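Local coordinates for EVE domain-containing protein (Pseudomonas syringae pv. tomato str. DC3000, PDB 2EVE) that is of unknown function but has the EVE fold, akin to PUA and ASCH domains, and may therefore bind modified nucleic acids, at residues 5-10 / 133-138; 25-30 / 72-77; 44-49 / 60-65; 68-73 / 94-99. All coordinates share one frame; numbering follows the deposited sequence.

Contact 1: residues 5-10 / 133-138; sequences LMKSEP and SVMPVT. With 144 (tris-hydroxymethyl-methyl-ammonium), chain D.
One margin of the six-stranded EVE-domain sheet is built here, where Leu5, Met6 and Lys7 of strand 3-8 pair antiparallel with the edge strand 134-137. Leu5 and Met135 form a hydrogen-bonded pair, Leu5 N giving to Met135 O at 2.9 Å and Met135 N returning to Leu5 O at 3.0 Å, while Lys7 N gives to Ser133 O. Met6 and Val134 make the non-hydrogen-bonded pair between them. Both methionines are selenomethionine.

On the face carrying Leu5 and Met135 the two side chains run side by side in the same direction. Met135 CG lies 3.8 Å from Leu5 CB, and a turn at the last torsion (chi3 72°) brings Met135 CE against Leu5 CD2. Val137 CG2 closes on Leu5 CB from further along the edge strand. The reverse face belongs to Met6 and Val134: Met6 CG lies 3.9 Å from Val134 CG1, and SE is nearly equidistant from both valine methyls before the chain bends off toward Trp26 and Phe47.

In a mixed sheet of this PUA-related kind, strand 3-8 is an inner strand, held on its other side by strand 46-51, and its end borders a small-molecule pocket. Lys7, fully extended beyond CG, runs past Ser133 O with its own CG at 3.6 Å. Lys7 CD comes within 3.4 Å of O4 of the bound tris-hydroxymethyl-methyl-ammonium, which is also hydrogen-bonded to Tyr50 OH, and CE, one atom on, passes the Met135 methyl. Lys7 NZ makes a weak hydrogen bond to Leu132 O.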
loop_
_atom_site.group_PDB
_atom_site.type_symbol
_atom_site.label_atom_id
_atom_site.label_comp_id
_atom_site.label_asym_id
_atom_site.label_seq_id
_atom_site.Cartn_x
_atom_site.Cartn_y
_atom_site.Cartn_z
ATOM N N LEU A 5 -0.446 -1.535 -5.342
ATOM C CA LEU A 5 0.610 -0.761 -4.709
ATOM C C LEU A 5 -0.044 -0.013 -3.555
ATOM O O LEU A 5 -1.135 0.544 -3.703
ATOM C CB LEU A 5 1.257 0.227 -5.696
ATOM C CG LEU A 5 2.394 1.083 -5.122
ATOM C CD1 LEU A 5 3.444 1.377 -6.190
ATOM C CD2 LEU A 5 1.826 2.372 -4.557
HETATM N N MSE A 6 0.604 -0.034 -2.395
HETATM C CA MSE A 6 0.094 0.661 -1.219
HETATM C C MSE A 6 1.217 1.450 -0.553
HETATM O O MSE A 6 2.354 0.985 -0.490
HETATM C CB MSE A 6 -0.521 -0.331 -0.232
HETATM C CG MSE A 6 -1.680 -1.133 -0.819
HETATM SE SE MSE A 6 -2.834 -1.890 0.541
HETATM C CE MSE A 6 -1.626 -3.265 1.106
ATOM N N LYS A 7 0.877 2.634 -0.047
ATOM C CA LYS A 7 1.842 3.535 0.582
ATOM C C LYS A 7 1.908 3.484 2.104
ATOM O O LYS A 7 0.898 3.283 2.776
ATOM C CB LYS A 7 1.543 4.980 0.175
ATOM C CG LYS A 7 1.542 5.232 -1.317
ATOM C CD LYS A 7 1.281 6.704 -1.610
ATOM C CE LYS A 7 1.248 6.972 -3.103
ATOM N NZ LYS A 7 0.981 8.404 -3.408
ATOM N N SER A 8 3.112 3.690 2.636
ATOM C CA SER A 8 3.339 3.706 4.075
ATOM C C SER A 8 4.616 4.463 4.423
ATOM O O SER A 8 5.638 4.305 3.758
ATOM C CB SER A 8 3.449 2.281 4.620
ATOM O OG SER A 8 3.612 2.295 6.036
ATOM N N GLU A 9 4.549 5.290 5.460
ATOM C CA GLU A 9 5.724 6.028 5.911
ATOM C C GLU A 9 6.570 5.000 6.655
ATOM O O GLU A 9 6.103 4.387 7.614
ATOM C CB GLU A 9 5.323 7.157 6.857
ATOM C CG GLU A 9 4.500 8.247 6.208
ATOM C CD GLU A 9 4.214 9.398 7.153
ATOM O OE1 GLU A 9 3.518 10.346 6.734
ATOM O OE2 GLU A 9 4.687 9.356 8.308
ATOM N N PRO A 10 7.826 4.806 6.229
ATOM C CA PRO A 10 8.718 3.832 6.865
ATOM C C PRO A 10 8.948 3.990 8.366
ATOM O O PRO A 10 9.128 2.996 9.068
ATOM C CB PRO A 10 10.003 3.963 6.052
ATOM C CG PRO A 10 9.985 5.401 5.637
ATOM C CD PRO A 10 8.549 5.584 5.209
ATOM N N SER A 133 -3.362 6.494 -2.229
ATOM C CA SER A 133 -2.410 5.690 -1.458
ATOM C C SER A 133 -2.509 4.187 -1.719
ATOM O O SER A 133 -1.611 3.429 -1.351
ATOM C CB SER A 133 -2.596 5.957 0.038
ATOM O OG SER A 133 -3.916 5.644 0.443
ATOM N N VAL A 134 -3.614 3.760 -2.325
ATOM C CA VAL A 134 -3.828 2.354 -2.671
ATOM C C VAL A 134 -4.296 2.366 -4.121
ATOM O O VAL A 134 -5.270 3.042 -4.462
ATOM C CB VAL A 134 -4.903 1.687 -1.784
ATOM C CG1 VAL A 134 -5.077 0.232 -2.194
ATOM C CG2 VAL A 134 -4.499 1.776 -0.315
HETATM N N MSE A 135 -3.608 1.615 -4.975
HETATM C CA MSE A 135 -3.932 1.615 -6.394
HETATM C C MSE A 135 -3.672 0.290 -7.082
HETATM O O MSE A 135 -2.861 -0.517 -6.626
HETATM C CB MSE A 135 -3.073 2.660 -7.097
HETATM C CG MSE A 135 -1.586 2.299 -7.043
HETATM SE SE MSE A 135 -0.395 3.700 -7.622
HETATM C CE MSE A 135 -0.642 4.850 -6.095
ATOM N N PRO A 136 -4.360 0.052 -8.205
ATOM C CA PRO A 136 -4.156 -1.191 -8.944
ATOM C C PRO A 136 -2.872 -1.044 -9.764
ATOM O O PRO A 136 -2.425 0.071 -10.039
ATOM C CB PRO A 136 -5.402 -1.274 -9.829
ATOM C CG PRO A 136 -5.689 0.162 -10.120
ATOM C CD PRO A 136 -5.469 0.837 -8.780
ATOM N N VAL A 137 -2.275 -2.172 -10.122
ATOM C CA VAL A 137 -1.064 -2.198 -10.934
ATOM C C VAL A 137 -1.335 -3.264 -11.990
ATOM O O VAL A 137 -1.697 -4.390 -11.649
ATOM C CB VAL A 137 0.183 -2.599 -10.093
ATOM C CG1 VAL A 137 1.386 -2.815 -11.005
ATOM C CG2 VAL A 137 0.499 -1.510 -9.071
ATOM N N THR A 138 -1.193 -2.913 -13.267
ATOM C CA THR A 138 -1.445 -3.877 -14.334
ATOM C C THR A 138 -0.324 -4.902 -14.392
ATOM O O THR A 138 0.752 -4.690 -13.831
ATOM C CB THR A 138 -1.536 -3.196 -15.713
ATOM O OG1 THR A 138 -0.252 -2.675 -16.073
ATOM C CG2 THR A 138 -2.557 -2.071 -15.689
HETATM C C1 144 D . 4.842 10.940 -0.181
HETATM N N 144 D . 3.876 10.889 -1.270
HETATM C C2 144 D . 4.621 10.680 -2.556
HETATM O O2 144 D . 5.931 10.175 -2.884
HETATM C C3 144 D . 3.092 12.192 -1.176
HETATM O O3 144 D . 2.047 12.335 -2.161
HETATM C C4 144 D . 3.060 9.684 -1.008
HETATM O O4 144 D . 2.087 9.402 0.226
#

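Contact 2: residues 25-30 / 72-77; sequences RWDGVR and DPTALD
Arg25 lays one face of its guanidinium over Pro73 CG, which is 3.3 Å from Arg25 NH1 and offset toward the rim of the group. The two side chains lie alongside one another, pointing opposite ways. The guanidinium is held in this attitude by Asp27, for Arg25 NE donates to Asp27 OD2 at 2.9 Å almost in the guanidinium plane and on the anti lone pair of the carboxylate. The Asp27 side chain crosses that of Thr74 at about a right angle, with Asp27 OD2 3.5 Å from Thr74 CG2.

The polar centre is Asp72, both of whose oxygens take several donors. Arg30 comes end-on with its guanidinium edge and places two nitrogens on OD1, the shorter bond being NH1 to OD1 at 2.9 Å; the guanidinium and carboxylate planes stand 80° apart. Gly28 N adds a further bond to OD1 at 3.1 Å, from the syn side, and a bridging water links OD1 to Val29 N. OD2 turns back on its own segment, accepting from Thr74 N in an Asx turn and from Thr74 OG1 at 2.7 Å, both from one face of the carboxylate. So many donors would be expected to favour the ionised aspartate. The bend at chi2 of Arg30 (-73°) helps bring its tip here, where NH2 also gives a weak bond to Thr74 OG1 and a stronger one to Tyr82 O.

The contact thus joins the segment leaving edge strand 23-26 to the turn after strand 58-71, with Trp94 in cation-pi contact with Arg30 and helix 32-40 covering Val29.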
loop_
_atom_site.group_PDB
_atom_site.type_symbol
_atom_site.label_atom_id
_atom_site.label_comp_id
_atom_site.label_asym_id
_atom_site.label_seq_id
_atom_site.Cartn_x
_atom_site.Cartn_y
_atom_site.Cartn_z
ATOM N N ARG A 25 -1.388 -6.070 10.093
ATOM C CA ARG A 25 -2.609 -5.405 9.661
ATOM C C ARG A 25 -2.281 -4.095 8.960
ATOM O O ARG A 25 -1.473 -3.302 9.445
ATOM C CB ARG A 25 -3.521 -5.110 10.855
ATOM C CG ARG A 25 -4.841 -4.439 10.470
ATOM C CD ARG A 25 -5.705 -4.180 11.693
ATOM N NE ARG A 25 -5.111 -3.180 12.575
ATOM C CZ ARG A 25 -5.193 -3.217 13.900
ATOM N NH1 ARG A 25 -5.841 -4.210 14.497
ATOM N NH2 ARG A 25 -4.636 -2.260 14.627
ATOM N N TRP A 26 -2.907 -3.881 7.808
ATOM C CA TRP A 26 -2.724 -2.650 7.054
ATOM C C TRP A 26 -3.968 -1.841 7.376
ATOM O O TRP A 26 -5.078 -2.253 7.054
ATOM C CB TRP A 26 -2.673 -2.940 5.555
ATOM C CG TRP A 26 -2.095 -1.812 4.748
ATOM C CD1 TRP A 26 -2.748 -0.706 4.279
ATOM C CD2 TRP A 26 -0.730 -1.677 4.343
ATOM N NE1 TRP A 26 -1.863 0.115 3.605
ATOM C CE2 TRP A 26 -0.619 -0.458 3.635
ATOM C CE3 TRP A 26 0.414 -2.464 4.519
ATOM C CZ2 TRP A 26 0.594 -0.015 3.095
ATOM C CZ3 TRP A 26 1.620 -2.024 3.982
ATOM C CH2 TRP A 26 1.699 -0.809 3.283
ATOM N N ASP A 27 -3.791 -0.697 8.024
ATOM C CA ASP A 27 -4.938 0.117 8.385
ATOM C C ASP A 27 -4.674 1.588 8.135
ATOM O O ASP A 27 -3.696 1.942 7.486
ATOM C CB ASP A 27 -5.282 -0.108 9.858
ATOM C CG ASP A 27 -4.087 0.075 10.772
ATOM O OD1 ASP A 27 -3.339 1.056 10.580
ATOM O OD2 ASP A 27 -3.894 -0.753 11.690
ATOM N N GLY A 28 -5.561 2.442 8.635
ATOM C CA GLY A 28 -5.372 3.873 8.469
ATOM C C GLY A 28 -5.587 4.436 7.078
ATOM O O GLY A 28 -5.137 5.551 6.787
ATOM N N VAL A 29 -6.248 3.683 6.205
ATOM C CA VAL A 29 -6.525 4.184 4.865
ATOM C C VAL A 29 -7.810 4.991 5.022
ATOM O O VAL A 29 -8.852 4.451 5.398
ATOM C CB VAL A 29 -6.703 3.035 3.861
ATOM C CG1 VAL A 29 -7.060 3.591 2.491
ATOM C CG2 VAL A 29 -5.400 2.236 3.777
ATOM N N ARG A 30 -7.719 6.290 4.749
ATOM C CA ARG A 30 -8.849 7.193 4.932
ATOM C C ARG A 30 -9.227 8.005 3.705
ATOM O O ARG A 30 -9.570 9.182 3.806
ATOM C CB ARG A 30 -8.543 8.132 6.101
ATOM C CG ARG A 30 -8.360 7.402 7.432
ATOM C CD ARG A 30 -9.695 6.890 7.962
ATOM N NE ARG A 30 -9.582 6.209 9.252
ATOM C CZ ARG A 30 -9.251 4.930 9.405
ATOM N NH1 ARG A 30 -8.994 4.174 8.345
ATOM N NH2 ARG A 30 -9.195 4.401 10.621
ATOM N N ASP A 72 -12.083 -1.506 9.828
ATOM C CA ASP A 72 -10.837 -1.014 10.410
ATOM C C ASP A 72 -10.988 -0.664 11.886
ATOM O O ASP A 72 -11.612 0.334 12.233
ATOM C CB ASP A 72 -10.361 0.214 9.625
ATOM C CG ASP A 72 -8.970 0.659 10.021
ATOM O OD1 ASP A 72 -8.423 1.551 9.338
ATOM O OD2 ASP A 72 -8.425 0.124 11.013
ATOM N N PRO A 73 -10.401 -1.477 12.777
ATOM C CA PRO A 73 -10.497 -1.221 14.217
ATOM C C PRO A 73 -9.905 0.111 14.679
ATOM O O PRO A 73 -10.308 0.636 15.718
ATOM C CB PRO A 73 -9.776 -2.421 14.830
ATOM C CG PRO A 73 -8.748 -2.760 13.796
ATOM C CD PRO A 73 -9.530 -2.635 12.504
ATOM N N THR A 74 -8.959 0.661 13.921
ATOM C CA THR A 74 -8.350 1.928 14.318
ATOM C C THR A 74 -9.326 3.101 14.255
ATOM O O THR A 74 -9.163 4.082 14.975
ATOM C CB THR A 74 -7.099 2.272 13.466
ATOM O OG1 THR A 74 -7.465 2.432 12.088
ATOM C CG2 THR A 74 -6.050 1.176 13.599
ATOM N N ALA A 75 -10.343 3.002 13.404
ATOM C CA ALA A 75 -11.321 4.078 13.281
ATOM C C ALA A 75 -12.088 4.279 14.583
ATOM O O ALA A 75 -12.522 5.387 14.891
ATOM C CB ALA A 75 -12.295 3.777 12.148
ATOM N N LEU A 76 -12.242 3.204 15.349
ATOM C CA LEU A 76 -12.977 3.262 16.611
ATOM C C LEU A 76 -12.082 3.483 17.824
ATOM O O LEU A 76 -12.564 3.515 18.956
ATOM C CB LEU A 76 -13.766 1.968 16.811
ATOM C CG LEU A 76 -14.672 1.535 15.656
ATOM C CD1 LEU A 76 -15.340 0.216 16.012
ATOM C CD2 LEU A 76 -15.707 2.609 15.372
ATOM N N ASP A 77 -10.786 3.641 17.589
ATOM C CA ASP A 77 -9.834 3.837 18.676
ATOM C C ASP A 77 -9.434 5.302 18.847
ATOM O O ASP A 77 -8.654 5.835 18.062
ATOM C CB ASP A 77 -8.593 2.982 18.414
ATOM C CG ASP A 77 -7.587 3.047 19.541
ATOM O OD1 ASP A 77 -7.876 3.708 20.560
ATOM O OD2 ASP A 77 -6.510 2.435 19.404
HETATM O O HOH W 1 -7.504 1.062 6.685
#

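Contact 3: residues 44-49 / 60-65; sequences GDEFFF and AGIGKI
Phe47 leaves strand 46-49 with CG held between its backbone N and carbonyl carbon (chi1 70°), a torsion that swings the ring across Gly63 of the neighbouring strand. From CB, the path reaches Phe47 CG, which passes 4.1 Å from Gly63 O; Phe47 CD2 then meets Gly63 O and C more closely and touches Ile65 CD1 at 4.0 Å. Phe47 CE2 lies over the peptide joining Gly63 to Lys64, 3.4 Å from Gly63 C. At the tip, Phe47 CZ is 3.8 Å from Gly63 CA, which sits over the ring face, toward its rim, in a CH-pi contact.

The backbones beneath form the antiparallel hairpin of strands 46-51 and 58-71. Phe47 and Gly63 exchange both bonds of a hydrogen-bonded pair, Gly63 N to Phe47 O being 2.8 Å. At Phe49 a classic beta bulge places Ala60 and Gly61 opposite one residue: Phe49 N gives to Gly61 O, and Ala60 N gives to Phe49 O. The other face of the sheet carries Phe48 and Ile62, side by side with Phe48 CD1 to Ile62 CG1 at 3.9 Å, under Trp142 of helix 139-149.

Chemically, the pairing relies on main-chain bonds and apolar surface. The lack of a side chain at Gly63 leaves the Phe47 ring able to settle directly on the partner backbone.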
loop_
_atom_site.group_PDB
_atom_site.type_symbol
_atom_site.label_atom_id
_atom_site.label_comp_id
_atom_site.label_asym_id
_atom_site.label_seq_id
_atom_site.Cartn_x
_atom_site.Cartn_y
_atom_site.Cartn_z
ATOM N N GLY A 44 -3.955 -13.639 -1.757
ATOM C CA GLY A 44 -2.992 -14.074 -2.750
ATOM C C GLY A 44 -2.502 -12.951 -3.640
ATOM O O GLY A 44 -1.432 -13.057 -4.244
ATOM N N ASP A 45 -3.286 -11.880 -3.746
ATOM C CA ASP A 45 -2.874 -10.738 -4.557
ATOM C C ASP A 45 -1.573 -10.213 -3.968
ATOM O O ASP A 45 -1.327 -10.348 -2.769
ATOM C CB ASP A 45 -3.917 -9.617 -4.513
ATOM C CG ASP A 45 -5.142 -9.908 -5.362
ATOM O OD1 ASP A 45 -5.183 -10.954 -6.046
ATOM O OD2 ASP A 45 -6.070 -9.076 -5.341
ATOM N N GLU A 46 -0.733 -9.625 -4.809
ATOM C CA GLU A 46 0.531 -9.075 -4.340
ATOM C C GLU A 46 0.527 -7.570 -4.533
ATOM O O GLU A 46 -0.209 -7.051 -5.371
ATOM C CB GLU A 46 1.698 -9.701 -5.103
ATOM C CG GLU A 46 1.917 -11.164 -4.766
ATOM C CD GLU A 46 2.931 -11.825 -5.678
ATOM O OE1 GLU A 46 2.654 -11.939 -6.890
ATOM O OE2 GLU A 46 3.999 -12.231 -5.180
ATOM N N PHE A 47 1.343 -6.868 -3.757
ATOM C CA PHE A 47 1.408 -5.418 -3.876
ATOM C C PHE A 47 2.800 -4.885 -3.623
ATOM O O PHE A 47 3.584 -5.481 -2.881
ATOM C CB PHE A 47 0.435 -4.754 -2.890
ATOM C CG PHE A 47 0.847 -4.876 -1.443
ATOM C CD1 PHE A 47 1.629 -3.896 -0.836
ATOM C CD2 PHE A 47 0.446 -5.972 -0.686
ATOM C CE1 PHE A 47 2.006 -4.010 0.506
ATOM C CE2 PHE A 47 0.819 -6.096 0.653
ATOM C CZ PHE A 47 1.594 -5.116 1.249
ATOM N N PHE A 48 3.108 -3.762 -4.262
ATOM C CA PHE A 48 4.389 -3.115 -4.049
ATOM C C PHE A 48 4.256 -2.270 -2.795
ATOM O O PHE A 48 3.291 -1.519 -2.640
ATOM C CB PHE A 48 4.760 -2.221 -5.231
ATOM C CG PHE A 48 5.237 -2.977 -6.427
ATOM C CD1 PHE A 48 6.217 -3.957 -6.297
ATOM C CD2 PHE A 48 4.713 -2.714 -7.686
ATOM C CE1 PHE A 48 6.668 -4.662 -7.405
ATOM C CE2 PHE A 48 5.157 -3.415 -8.800
ATOM C CZ PHE A 48 6.137 -4.392 -8.661
ATOM N N PHE A 49 5.222 -2.420 -1.896
ATOM C CA PHE A 49 5.258 -1.681 -0.636
ATOM C C PHE A 49 6.029 -0.392 -0.929
ATOM O O PHE A 49 7.251 -0.406 -1.090
ATOM C CB PHE A 49 5.988 -2.527 0.420
ATOM C CG PHE A 49 5.780 -2.073 1.849
ATOM C CD1 PHE A 49 6.084 -0.774 2.249
ATOM C CD2 PHE A 49 5.331 -2.981 2.809
ATOM C CE1 PHE A 49 5.945 -0.385 3.593
ATOM C CE2 PHE A 49 5.191 -2.605 4.143
ATOM C CZ PHE A 49 5.496 -1.307 4.540
ATOM N N ALA A 60 9.888 -0.185 -2.026
ATOM C CA ALA A 60 10.887 -0.833 -1.182
ATOM C C ALA A 60 10.797 -2.350 -1.096
ATOM O O ALA A 60 11.712 -2.999 -0.581
ATOM C CB ALA A 60 10.820 -0.243 0.216
ATOM N N GLY A 61 9.702 -2.913 -1.588
ATOM C CA GLY A 61 9.544 -4.352 -1.537
ATOM C C GLY A 61 8.192 -4.821 -2.026
ATOM O O GLY A 61 7.449 -4.071 -2.665
ATOM N N ILE A 62 7.875 -6.070 -1.705
ATOM C CA ILE A 62 6.628 -6.696 -2.118
ATOM C C ILE A 62 5.931 -7.379 -0.946
ATOM O O ILE A 62 6.578 -7.971 -0.080
ATOM C CB ILE A 62 6.899 -7.756 -3.204
ATOM C CG1 ILE A 62 7.598 -7.099 -4.395
ATOM C CG2 ILE A 62 5.599 -8.417 -3.633
ATOM C CD1 ILE A 62 8.050 -8.097 -5.455
ATOM N N GLY A 63 4.604 -7.286 -0.926
ATOM C CA GLY A 63 3.816 -7.924 0.114
ATOM C C GLY A 63 2.679 -8.680 -0.545
ATOM O O GLY A 63 2.505 -8.592 -1.759
ATOM N N LYS A 64 1.909 -9.431 0.235
ATOM C CA LYS A 64 0.783 -10.178 -0.314
ATOM C C LYS A 64 -0.411 -10.045 0.617
ATOM O O LYS A 64 -0.259 -9.743 1.801
ATOM C CB LYS A 64 1.145 -11.659 -0.486
ATOM C CG LYS A 64 1.398 -12.399 0.818
ATOM C CD LYS A 64 1.866 -13.823 0.547
ATOM C CE LYS A 64 2.127 -14.575 1.840
ATOM N NZ LYS A 64 2.647 -15.944 1.577
ATOM N N ILE A 65 -1.603 -10.265 0.080
ATOM C CA ILE A 65 -2.807 -10.162 0.891
ATOM C C ILE A 65 -3.111 -11.513 1.527
ATOM O O ILE A 65 -3.260 -12.514 0.832
ATOM C CB ILE A 65 -4.004 -9.720 0.031
ATOM C CG1 ILE A 65 -3.675 -8.394 -0.671
ATOM C CG2 ILE A 65 -5.256 -9.610 0.890
ATOM C CD1 ILE A 65 -3.188 -7.289 0.260
#

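Contact 4: residues 68-73 / 94-99; sequences TAYPDP and WSALDI
Strands 68-71 and 95-99 run antiparallel but strongly twisted, their short axes 135° apart and 4.3 Å at closest approach. Tyr70 and Ala96 form the hydrogen-bonded pair, with Ala96 N to Tyr70 O at 2.8 Å and Tyr70 N to Ala96 O at 2.9 Å. Beyond the non-hydrogen-bonded pair of Pro71 and Ser95, Asp72 N gives to Trp94 O.

Tyr70 carries most of the side-chain contact. A chi1 of 56° folds its ring back over strand 95-99: Ala96 O lies over one face near the rim, and Tyr70 CE2 comes 3.6 Å from Leu97 CA. The phenol then donates from Tyr70 OH to Asp98 OD1 at 2.8 Å, the carboxylate oxygen lying at the ring's edge close to its plane. The hydroxyl meets OD1 on its syn side but tilted well out of the carboxylate plane, and the ring and carboxylate planes stand 63° apart. Lys67 adds a cation-pi contact to the ring.

The methyl of Ala96 packs against the Asp72 carboxylate, Ala96 CB lying 3.9 Å from Asp72 CG, and a water bridges Asp72 OD1 to Ser95 O. Leu97 CB leans on the backbone between Thr68 and Ala69, while Ser95 CB touches Ala69 CB on the side covered by Leu38 of helix 32-40. Ser95 OG itself bonds to Arg39.

The pair is an antiparallel connection between neighbouring strands 58-71 and 95-110 of the mixed EVE-domain sheet, which the chain links through the long loop between them.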
loop_
_atom_site.group_PDB
_atom_site.type_symbol
_atom_site.label_atom_id
_atom_site.label_comp_id
_atom_site.label_asym_id
_atom_site.label_seq_id
_atom_site.Cartn_x
_atom_site.Cartn_y
_atom_site.Cartn_z
ATOM N N THR A 68 -8.727 -10.718 3.454
ATOM C CA THR A 68 -9.431 -9.637 2.780
ATOM C C THR A 68 -10.024 -8.620 3.749
ATOM O O THR A 68 -10.096 -8.846 4.960
ATOM C CB THR A 68 -10.544 -10.168 1.835
ATOM O OG1 THR A 68 -11.512 -10.911 2.586
ATOM C CG2 THR A 68 -9.942 -11.066 0.751
ATOM N N ALA A 69 -10.450 -7.495 3.188
ATOM C CA ALA A 69 -10.993 -6.369 3.942
ATOM C C ALA A 69 -12.026 -6.627 5.030
ATOM O O ALA A 69 -12.968 -7.397 4.863
ATOM C CB ALA A 69 -11.540 -5.340 2.968
ATOM N N TYR A 70 -11.834 -5.941 6.149
ATOM C CA TYR A 70 -12.743 -6.023 7.274
ATOM C C TYR A 70 -12.772 -4.648 7.937
ATOM O O TYR A 70 -11.877 -3.835 7.716
ATOM C CB TYR A 70 -12.284 -7.118 8.246
ATOM C CG TYR A 70 -10.873 -6.978 8.767
ATOM C CD1 TYR A 70 -10.606 -6.213 9.896
ATOM C CD2 TYR A 70 -9.814 -7.652 8.161
ATOM C CE1 TYR A 70 -9.324 -6.125 10.419
ATOM C CE2 TYR A 70 -8.520 -7.570 8.675
ATOM C CZ TYR A 70 -8.285 -6.807 9.807
ATOM O OH TYR A 70 -7.026 -6.742 10.355
ATOM N N PRO A 71 -13.808 -4.360 8.738
ATOM C CA PRO A 71 -13.896 -3.051 9.400
ATOM C C PRO A 71 -12.608 -2.690 10.134
ATOM O O PRO A 71 -12.107 -3.465 10.946
ATOM C CB PRO A 71 -15.090 -3.223 10.334
ATOM C CG PRO A 71 -15.968 -4.166 9.555
ATOM C CD PRO A 71 -14.977 -5.194 9.066
ATOM N N ASP A 72 -12.083 -1.506 9.828
ATOM C CA ASP A 72 -10.837 -1.014 10.410
ATOM C C ASP A 72 -10.988 -0.664 11.886
ATOM O O ASP A 72 -11.612 0.334 12.233
ATOM C CB ASP A 72 -10.361 0.214 9.625
ATOM C CG ASP A 72 -8.970 0.659 10.021
ATOM O OD1 ASP A 72 -8.423 1.551 9.338
ATOM O OD2 ASP A 72 -8.425 0.124 11.013
ATOM N N PRO A 73 -10.401 -1.477 12.777
ATOM C CA PRO A 73 -10.497 -1.221 14.217
ATOM C C PRO A 73 -9.905 0.111 14.679
ATOM O O PRO A 73 -10.308 0.636 15.718
ATOM C CB PRO A 73 -9.776 -2.421 14.830
ATOM C CG PRO A 73 -8.748 -2.760 13.796
ATOM C CD PRO A 73 -9.530 -2.635 12.504
ATOM N N TRP A 94 -14.595 2.630 7.183
ATOM C CA TRP A 94 -13.259 2.216 6.771
ATOM C C TRP A 94 -12.942 0.735 6.886
ATOM O O TRP A 94 -13.496 0.024 7.726
ATOM C CB TRP A 94 -12.231 3.030 7.552
ATOM C CG TRP A 94 -12.497 4.495 7.454
ATOM C CD1 TRP A 94 -12.862 5.335 8.468
ATOM C CD2 TRP A 94 -12.448 5.292 6.267
ATOM N NE1 TRP A 94 -13.044 6.610 7.983
ATOM C CE2 TRP A 94 -12.800 6.610 6.634
ATOM C CE3 TRP A 94 -12.147 5.019 4.925
ATOM C CZ2 TRP A 94 -12.852 7.657 5.708
ATOM C CZ3 TRP A 94 -12.200 6.062 4.001
ATOM C CH2 TRP A 94 -12.553 7.364 4.399
ATOM N N SER A 95 -12.022 0.287 6.038
ATOM C CA SER A 95 -11.615 -1.113 6.002
ATOM C C SER A 95 -10.110 -1.301 6.080
ATOM O O SER A 95 -9.339 -0.519 5.525
ATOM C CB SER A 95 -12.117 -1.768 4.711
ATOM O OG SER A 95 -13.524 -1.673 4.596
ATOM N N ALA A 96 -9.706 -2.357 6.774
ATOM C CA ALA A 96 -8.304 -2.711 6.907
ATOM C C ALA A 96 -8.210 -4.126 6.364
ATOM O O ALA A 96 -9.220 -4.727 6.000
ATOM C CB ALA A 96 -7.890 -2.690 8.372
ATOM N N LEU A 97 -6.999 -4.656 6.290
ATOM C CA LEU A 97 -6.823 -6.023 5.838
ATOM C C LEU A 97 -5.483 -6.517 6.337
ATOM O O LEU A 97 -4.671 -5.730 6.812
ATOM C CB LEU A 97 -6.931 -6.116 4.308
ATOM C CG LEU A 97 -6.145 -5.171 3.394
ATOM C CD1 LEU A 97 -4.656 -5.443 3.498
ATOM C CD2 LEU A 97 -6.628 -5.384 1.965
ATOM N N ASP A 98 -5.264 -7.823 6.270
ATOM C CA ASP A 98 -3.999 -8.369 6.729
ATOM C C ASP A 98 -3.102 -8.671 5.543
ATOM O O ASP A 98 -3.558 -9.191 4.522
ATOM C CB ASP A 98 -4.213 -9.648 7.541
ATOM C CG ASP A 98 -5.051 -9.422 8.785
ATOM O OD1 ASP A 98 -4.997 -8.314 9.362
ATOM O OD2 ASP A 98 -5.757 -10.367 9.193
ATOM N N ILE A 99 -1.823 -8.340 5.688
ATOM C CA ILE A 99 -0.846 -8.568 4.635
ATOM C C ILE A 99 0.312 -9.428 5.128
ATOM O O ILE A 99 0.530 -9.574 6.330
ATOM C CB ILE A 99 -0.255 -7.246 4.116
ATOM C CG1 ILE A 99 0.492 -6.530 5.245
ATOM C CG2 ILE A 99 -1.367 -6.361 3.565
ATOM C CD1 ILE A 99 1.566 -5.590 4.762
HETATM O O HOH W 1 -7.504 1.062 6.685
#

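Overall arrangement
All four contacts belong to one mixed sheet, yet they differ with their place in it. Contacts 1 and 3 are buried near the centre of the chain and rest on main-chain pairing and apolar side chains; they meet where Met6 and Phe48 bond across strands 3-8 and 46-51. Contacts 2 and 4 are only partly buried, with centres about 7 Å apart, and share Asp72, Pro73 and a water; salt bridges and side-chain hydrogen bonds carry more of them. Contacts 3 and 4 both use strand 58-71, at successive points along it. Trp26, in the 25-30 segment, connects the regions, packing on Met6, Phe47, Phe49 and Ile99. Contact 1 alone reaches the bound tris-hydroxymethyl-methyl-ammonium.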